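Uricase (Bacillus fastidiosus, PDB 4R8X) catalyses the oxidation of urate by molecular oxygen, the first of three steps that lead from urate to (S)-allantoin in purine breakdown. Local coordinates at residues Arg140-Thr145 / Ser164-Ile169; Asp168-Lys173 / Pro197-Leu202. All blocks are in the same frame, centred on the assembly; numbering follows the deposited sequence.

Contact 1 (Arg140-Thr145 / Ser164-Ile169); sequences RNEYVT and SGIADI. Unlike the reference sequence in segment 140-145: Val144 (reference Ala).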
loop_
_atom_site.group_PDB
_atom_site.type_symbol
_atom_site.label_atom_id
_atom_site.label_comp_id
_atom_site.label_asym_id
_atom_site.label_seq_id
_atom_site.Cartn_x
_atom_site.Cartn_y
_atom_site.Cartn_z
ATOM N N ARG D 140 -9.632 -4.604 9.298
ATOM C CA ARG D 140 -8.894 -4.680 8.046
ATOM C C ARG D 140 -8.768 -6.125 7.578
ATOM O O ARG D 140 -7.952 -6.432 6.714
ATOM C CB ARG D 140 -7.506 -4.049 8.177
ATOM C CG ARG D 140 -7.519 -2.533 8.085
ATOM C CD ARG D 140 -7.843 -1.919 9.415
ATOM N NE ARG D 140 -6.656 -1.851 10.246
ATOM C CZ ARG D 140 -6.664 -1.812 11.577
ATOM N NH1 ARG D 140 -7.796 -1.859 12.248
ATOM N NH2 ARG D 140 -5.525 -1.735 12.236
ATOM N N ASN D 141 -9.583 -7.002 8.159
ATOM C CA ASN D 141 -9.598 -8.406 7.758
ATOM C C ASN D 141 -10.609 -8.659 6.637
ATOM O O ASN D 141 -10.838 -7.791 5.792
ATOM C CB ASN D 141 -9.831 -9.303 8.974
ATOM C CG ASN D 141 -8.699 -9.215 9.969
ATOM O OD1 ASN D 141 -7.559 -9.007 9.580
ATOM N ND2 ASN D 141 -9.007 -9.382 11.250
ATOM N N GLU D 142 -11.197 -9.851 6.608
ATOM C CA GLU D 142 -12.118 -10.187 5.523
ATOM C C GLU D 142 -13.359 -9.300 5.530
ATOM O O GLU D 142 -13.782 -8.800 6.577
ATOM C CB GLU D 142 -12.503 -11.658 5.572
ATOM C CG GLU D 142 -13.281 -12.063 6.812
ATOM C CD GLU D 142 -12.397 -12.625 7.907
ATOM O OE1 GLU D 142 -12.900 -13.454 8.685
ATOM O OE2 GLU D 142 -11.216 -12.236 8.012
ATOM N N TYR D 143 -13.941 -9.098 4.355
ATOM C CA TYR D 143 -15.052 -8.175 4.242
ATOM C C TYR D 143 -16.045 -8.658 3.190
ATOM O O TYR D 143 -15.677 -9.354 2.243
ATOM C CB TYR D 143 -14.539 -6.758 3.948
ATOM C CG TYR D 143 -13.766 -6.637 2.657
ATOM C CD1 TYR D 143 -12.384 -6.815 2.628
ATOM C CD2 TYR D 143 -14.417 -6.358 1.462
ATOM C CE1 TYR D 143 -11.673 -6.706 1.442
ATOM C CE2 TYR D 143 -13.722 -6.245 0.275
ATOM C CZ TYR D 143 -12.354 -6.426 0.265
ATOM O OH TYR D 143 -11.670 -6.326 -0.921
ATOM N N VAL D 144 -17.297 -8.270 3.375
ATOM C CA VAL D 144 -18.377 -8.667 2.496
ATOM C C VAL D 144 -18.344 -7.889 1.195
ATOM O O VAL D 144 -18.054 -6.699 1.168
ATOM C CB VAL D 144 -19.730 -8.447 3.204
ATOM C CG1 VAL D 144 -20.890 -8.863 2.310
ATOM C CG2 VAL D 144 -19.772 -9.226 4.506
ATOM N N THR D 145 -18.666 -8.571 0.100
ATOM C CA THR D 145 -18.752 -7.923 -1.198
ATOM C C THR D 145 -20.107 -8.207 -1.858
ATOM O O THR D 145 -20.778 -9.190 -1.533
ATOM C CB THR D 145 -17.622 -8.398 -2.146
ATOM O OG1 THR D 145 -17.733 -9.814 -2.349
ATOM C CG2 THR D 145 -16.246 -8.075 -1.547
ATOM N N SER D 164 -22.362 -12.011 -4.783
ATOM C CA SER D 164 -22.254 -11.952 -3.330
ATOM C C SER D 164 -20.946 -12.616 -2.984
ATOM O O SER D 164 -20.584 -13.628 -3.581
ATOM C CB SER D 164 -23.372 -12.749 -2.652
ATOM O OG SER D 164 -24.633 -12.292 -3.074
ATOM N N GLY D 165 -20.226 -12.071 -2.014
ATOM C CA GLY D 165 -18.985 -12.709 -1.626
ATOM C C GLY D 165 -18.393 -12.282 -0.304
ATOM O O GLY D 165 -18.889 -11.372 0.367
ATOM N N ILE D 166 -17.337 -12.989 0.066
ATOM C CA ILE D 166 -16.475 -12.594 1.168
ATOM C C ILE D 166 -15.058 -12.554 0.604
ATOM O O ILE D 166 -14.611 -13.481 -0.082
ATOM C CB ILE D 166 -16.602 -13.548 2.392
ATOM C CG1 ILE D 166 -15.763 -13.049 3.573
ATOM C CG2 ILE D 166 -16.191 -14.962 2.050
ATOM C CD1 ILE D 166 -16.517 -12.125 4.508
ATOM N N ALA D 167 -14.357 -11.459 0.869
ATOM C CA ALA D 167 -13.040 -11.214 0.293
ATOM C C ALA D 167 -11.976 -11.228 1.383
ATOM O O ALA D 167 -12.245 -10.843 2.520
ATOM C CB ALA D 167 -13.028 -9.868 -0.416
ATOM N N ASP D 168 -10.782 -11.698 1.031
ATOM C CA ASP D 168 -9.601 -11.580 1.892
ATOM C C ASP D 168 -9.645 -12.396 3.184
ATOM O O ASP D 168 -9.208 -11.923 4.237
ATOM C CB ASP D 168 -9.298 -10.115 2.233
ATOM C CG ASP D 168 -8.897 -9.299 1.022
ATOM O OD1 ASP D 168 -8.723 -9.875 -0.075
ATOM O OD2 ASP D 168 -8.755 -8.070 1.176
ATOM N N ILE D 169 -10.163 -13.616 3.107
ATOM C CA ILE D 169 -10.007 -14.567 4.204
ATOM C C ILE D 169 -8.547 -15.038 4.168
ATOM O O ILE D 169 -8.056 -15.442 3.121
ATOM C CB ILE D 169 -10.944 -15.780 4.021
ATOM C CG1 ILE D 169 -12.404 -15.379 4.217
ATOM C CG2 ILE D 169 -10.571 -16.904 4.960
ATOM C CD1 ILE D 169 -13.373 -16.490 3.851
HETATM O O HOH W 1 -8.925 -6.876 3.761
HETATM O O HOH W 2 -8.845 -12.632 6.933
HETATM O O HOH W 3 -9.046 -6.495 -0.653
#

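Contact 2 (Asp168-Lys173 / Pro197-Leu202); sequences DIQLIK and PLYIFL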
loop_
_atom_site.group_PDB
_atom_site.type_symbol
_atom_site.label_atom_id
_atom_site.label_comp_id
_atom_site.label_asym_id
_atom_site.label_seq_id
_atom_site.Cartn_x
_atom_site.Cartn_y
_atom_site.Cartn_z
ATOM N N ASP D 168 -10.782 -11.698 1.031
ATOM C CA ASP D 168 -9.601 -11.580 1.892
ATOM C C ASP D 168 -9.645 -12.396 3.184
ATOM O O ASP D 168 -9.208 -11.923 4.237
ATOM C CB ASP D 168 -9.298 -10.115 2.233
ATOM C CG ASP D 168 -8.897 -9.299 1.022
ATOM O OD1 ASP D 168 -8.723 -9.875 -0.075
ATOM O OD2 ASP D 168 -8.755 -8.070 1.176
ATOM N N ILE D 169 -10.163 -13.616 3.107
ATOM C CA ILE D 169 -10.007 -14.567 4.204
ATOM C C ILE D 169 -8.547 -15.038 4.168
ATOM O O ILE D 169 -8.056 -15.442 3.121
ATOM C CB ILE D 169 -10.944 -15.780 4.021
ATOM C CG1 ILE D 169 -12.404 -15.379 4.217
ATOM C CG2 ILE D 169 -10.571 -16.904 4.960
ATOM C CD1 ILE D 169 -13.373 -16.490 3.851
ATOM N N GLN D 170 -7.832 -14.950 5.283
ATOM C CA GLN D 170 -6.440 -15.409 5.317
ATOM C C GLN D 170 -6.282 -16.359 6.488
ATOM O O GLN D 170 -6.345 -15.940 7.637
ATOM C CB GLN D 170 -5.451 -14.234 5.418
ATOM C CG GLN D 170 -5.622 -13.193 4.314
ATOM C CD GLN D 170 -4.619 -12.063 4.403
ATOM O OE1 GLN D 170 -3.787 -12.019 5.306
ATOM N NE2 GLN D 170 -4.699 -11.135 3.465
ATOM N N LEU D 171 -6.090 -17.644 6.193
ATOM C CA LEU D 171 -6.063 -18.680 7.217
ATOM C C LEU D 171 -4.831 -19.559 7.088
ATOM O O LEU D 171 -4.413 -19.914 5.986
ATOM C CB LEU D 171 -7.312 -19.565 7.125
ATOM C CG LEU D 171 -8.658 -18.880 7.337
ATOM C CD1 LEU D 171 -9.772 -19.851 6.943
ATOM C CD2 LEU D 171 -8.801 -18.433 8.781
ATOM N N ILE D 172 -4.259 -19.910 8.230
ATOM C CA ILE D 172 -3.160 -20.872 8.285
ATOM C C ILE D 172 -3.592 -22.097 9.093
ATOM O O ILE D 172 -4.367 -21.981 10.037
ATOM C CB ILE D 172 -1.889 -20.215 8.899
ATOM C CG1 ILE D 172 -0.630 -21.038 8.611
ATOM C CG2 ILE D 172 -2.060 -19.961 10.402
ATOM C CD1 ILE D 172 0.639 -20.281 8.943
ATOM N N LYS D 173 -3.121 -23.280 8.696
ATOM C CA LYS D 173 -3.350 -24.499 9.471
ATOM C C LYS D 173 -2.007 -25.077 9.894
ATOM O O LYS D 173 -1.192 -25.442 9.051
ATOM C CB LYS D 173 -4.138 -25.536 8.660
ATOM C CG LYS D 173 -4.540 -26.776 9.451
ATOM C CD LYS D 173 -5.431 -27.704 8.633
ATOM C CE LYS D 173 -5.908 -28.884 9.460
ATOM N NZ LYS D 173 -6.804 -29.771 8.654
ATOM N N PRO D 197 3.268 -25.242 7.399
ATOM C CA PRO D 197 1.830 -25.046 7.619
ATOM C C PRO D 197 1.179 -24.417 6.386
ATOM O O PRO D 197 1.657 -23.399 5.895
ATOM C CB PRO D 197 1.781 -24.068 8.806
ATOM C CG PRO D 197 3.143 -24.129 9.440
ATOM C CD PRO D 197 4.099 -24.472 8.341
ATOM N N LEU D 198 0.118 -25.026 5.873
ATOM C CA LEU D 198 -0.594 -24.450 4.736
ATOM C C LEU D 198 -1.235 -23.102 5.082
ATOM O O LEU D 198 -2.019 -22.994 6.029
ATOM C CB LEU D 198 -1.655 -25.419 4.219
ATOM C CG LEU D 198 -2.373 -24.994 2.938
ATOM C CD1 LEU D 198 -1.382 -24.823 1.794
ATOM C CD2 LEU D 198 -3.457 -25.995 2.565
ATOM N N TYR D 199 -0.890 -22.084 4.299
ATOM C CA TYR D 199 -1.341 -20.726 4.549
ATOM C C TYR D 199 -2.028 -20.263 3.272
ATOM O O TYR D 199 -1.403 -20.196 2.217
ATOM C CB TYR D 199 -0.137 -19.847 4.920
ATOM C CG TYR D 199 -0.451 -18.407 5.285
ATOM C CD1 TYR D 199 -1.710 -18.019 5.729
ATOM C CD2 TYR D 199 0.529 -17.431 5.183
ATOM C CE1 TYR D 199 -1.980 -16.706 6.054
ATOM C CE2 TYR D 199 0.260 -16.114 5.497
ATOM C CZ TYR D 199 -0.992 -15.765 5.934
ATOM O OH TYR D 199 -1.249 -14.456 6.234
ATOM N N ILE D 200 -3.323 -19.963 3.377
ATOM C CA ILE D 200 -4.155 -19.665 2.210
ATOM C C ILE D 200 -4.895 -18.333 2.320
ATOM O O ILE D 200 -5.274 -17.904 3.413
ATOM C CB ILE D 200 -5.191 -20.788 1.941
ATOM C CG1 ILE D 200 -6.200 -20.884 3.089
ATOM C CG2 ILE D 200 -4.494 -22.126 1.752
ATOM C CD1 ILE D 200 -7.300 -21.930 2.868
ATOM N N PHE D 201 -5.062 -17.675 1.178
ATOM C CA PHE D 201 -5.958 -16.532 1.044
ATOM C C PHE D 201 -7.128 -17.033 0.218
ATOM O O PHE D 201 -6.914 -17.739 -0.773
ATOM C CB PHE D 201 -5.295 -15.385 0.274
ATOM C CG PHE D 201 -4.150 -14.714 0.999
ATOM C CD1 PHE D 201 -3.672 -15.180 2.223
ATOM C CD2 PHE D 201 -3.568 -13.587 0.450
ATOM C CE1 PHE D 201 -2.612 -14.546 2.861
ATOM C CE2 PHE D 201 -2.517 -12.943 1.087
ATOM C CZ PHE D 201 -2.043 -13.425 2.294
ATOM N N LEU D 202 -8.347 -16.651 0.598
ATOM C CA LEU D 202 -9.554 -17.069 -0.122
ATOM C C LEU D 202 -10.480 -15.891 -0.363
ATOM O O LEU D 202 -10.755 -15.116 0.554
ATOM C CB LEU D 202 -10.342 -18.127 0.664
ATOM C CG LEU D 202 -9.724 -19.494 0.946
ATOM C CD1 LEU D 202 -10.700 -20.377 1.706
ATOM C CD2 LEU D 202 -9.284 -20.164 -0.350
HETATM O O HOH W 4 -1.211 -27.382 7.068
#

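Contact 1 (Arg140-Thr145 / Ser164-Ile169)
Tyr143 and Ala167 face each other as a hydrogen-bonded antiparallel pair, and two backbone bonds join them: Tyr143 N to Ala167 O, 3.0 Å, and Ala167 N to Tyr143 O, 2.8 Å. Thr145 and Gly165 form the next such pair, its straighter bond running from Thr145 N to Gly165 O with 170° at the hydrogen. In both bonds of that pair the donor stands well above the acceptor's carbonyl plane. Between the two pairs Val144 and Ile166 form a non-hydrogen-bonded pair with their side chains on the other face of the sheet.

Apolar contact is concentrated on the tyrosine ring. With CG held between the backbone N and the carbonyl carbon (chi1 61°), the Tyr143 ring folds over Ala167. Ala167 CB touches one face off-centre, 3.6 Å from Tyr143 CZ, in a CH-pi contact. The same methyl also meets Thr145 CG2. On the Ile166 side, Glu142 CG runs alongside Ile166 CD1 at 4.0 Å.

Water joins the strands through side-chain and backbone oxygens. One water lies within hydrogen-bonding distance of Asn141 O and, in one of the two modelled conformers of Asp168, of Asp168 OD2; another donates to Glu142 OE2, 2.6 Å, and to Asp168 O, 2.8 Å. In that same conformer the Asp168 carboxylate stands almost perpendicular to the Tyr143 ring, with OD2 at the ring's edge near CE1. Glu142 OE1 forms a salt bridge with Arg229, while Asp168 O also accepts a bond from Arg140 of the second subunit.

This register belongs to the long antiparallel hairpin of strands 143-153 and 156-173, part of the antiparallel sheet of the tunnelling (T-) fold that characterises the uricase family.

Contact 2 (Asp168-Lys173 / Pro197-Leu202)
Gln170 lays its side chain flat over the ring of Phe201: amide and ring planes differ by only 6°, and Gln170 CD lies 3.5 Å from Phe201 CE1, offset toward the rim. The chain, extended beyond CG, carries the amide along the ring, while CG itself makes a CH-pi contact over the same face. The amide is steeply inclined to the Tyr199 ring, at 75°.

Apolar contacts continue beside this stack. Ile172 CB meets Tyr199 CD1 at 3.9 Å, and Ile172 CG1 lies alongside Pro197 CB. On the other face of the sheet, Ile169 and Leu202 meet through their CB atoms.

Main-chain bonds fix the antiparallel register. Leu171 and Ile200 exchange two, of which Ile200 N to Leu171 O is nearly straight at 177° and 2.8 Å long. The same Leu171 O sits at the edge of the tyrosine ring, 3.3 Å from Tyr199 CD1. Ile169 and Leu202 exchange two more, and Lys173 N donates to Leu198 O at 2.9 Å. A water donates to Lys173 O and accepts from Leu198 N, bridging the two backbones beside the Lys173 N to Leu198 O bond. Between the bonded pairs, CA-H...O contacts fill in, such as Phe201 CA to Ile169 O at 3.1 Å.

Helices 225-238 and 244-258 cover the face bearing Leu171, Ile200 and Leu202, and Lys173 NZ bonds to Phe236 O and His237 O of the former. Strand 262-271 flanks strand 198-208, while Leu171 to Lys173 pair with a strand of the second subunit, carrying the sheet across the interface.

How the contacts relate
Contacts 1 and 2 lie about 13 Å apart, centre to centre, and follow each other along strand 156-173, sharing Asp168 and Ile169. In chain order, segment 140-145 comes first, then 164-169 with its continuation 168-173, then 197-202. Strand 156-173 is therefore central: contact 1 ties it to strand 143-153 and contact 2 to strand 198-208, its neighbours in one antiparallel sheet. Both contacts reach the second subunit, and strand 156-173 pairs with a strand of it. Contact 1 lies away from the predicted urate-binding residues, whereas contact 2 approaches two of them, Arg196 and Phe179, consistent with this strand pair bordering the active-site region.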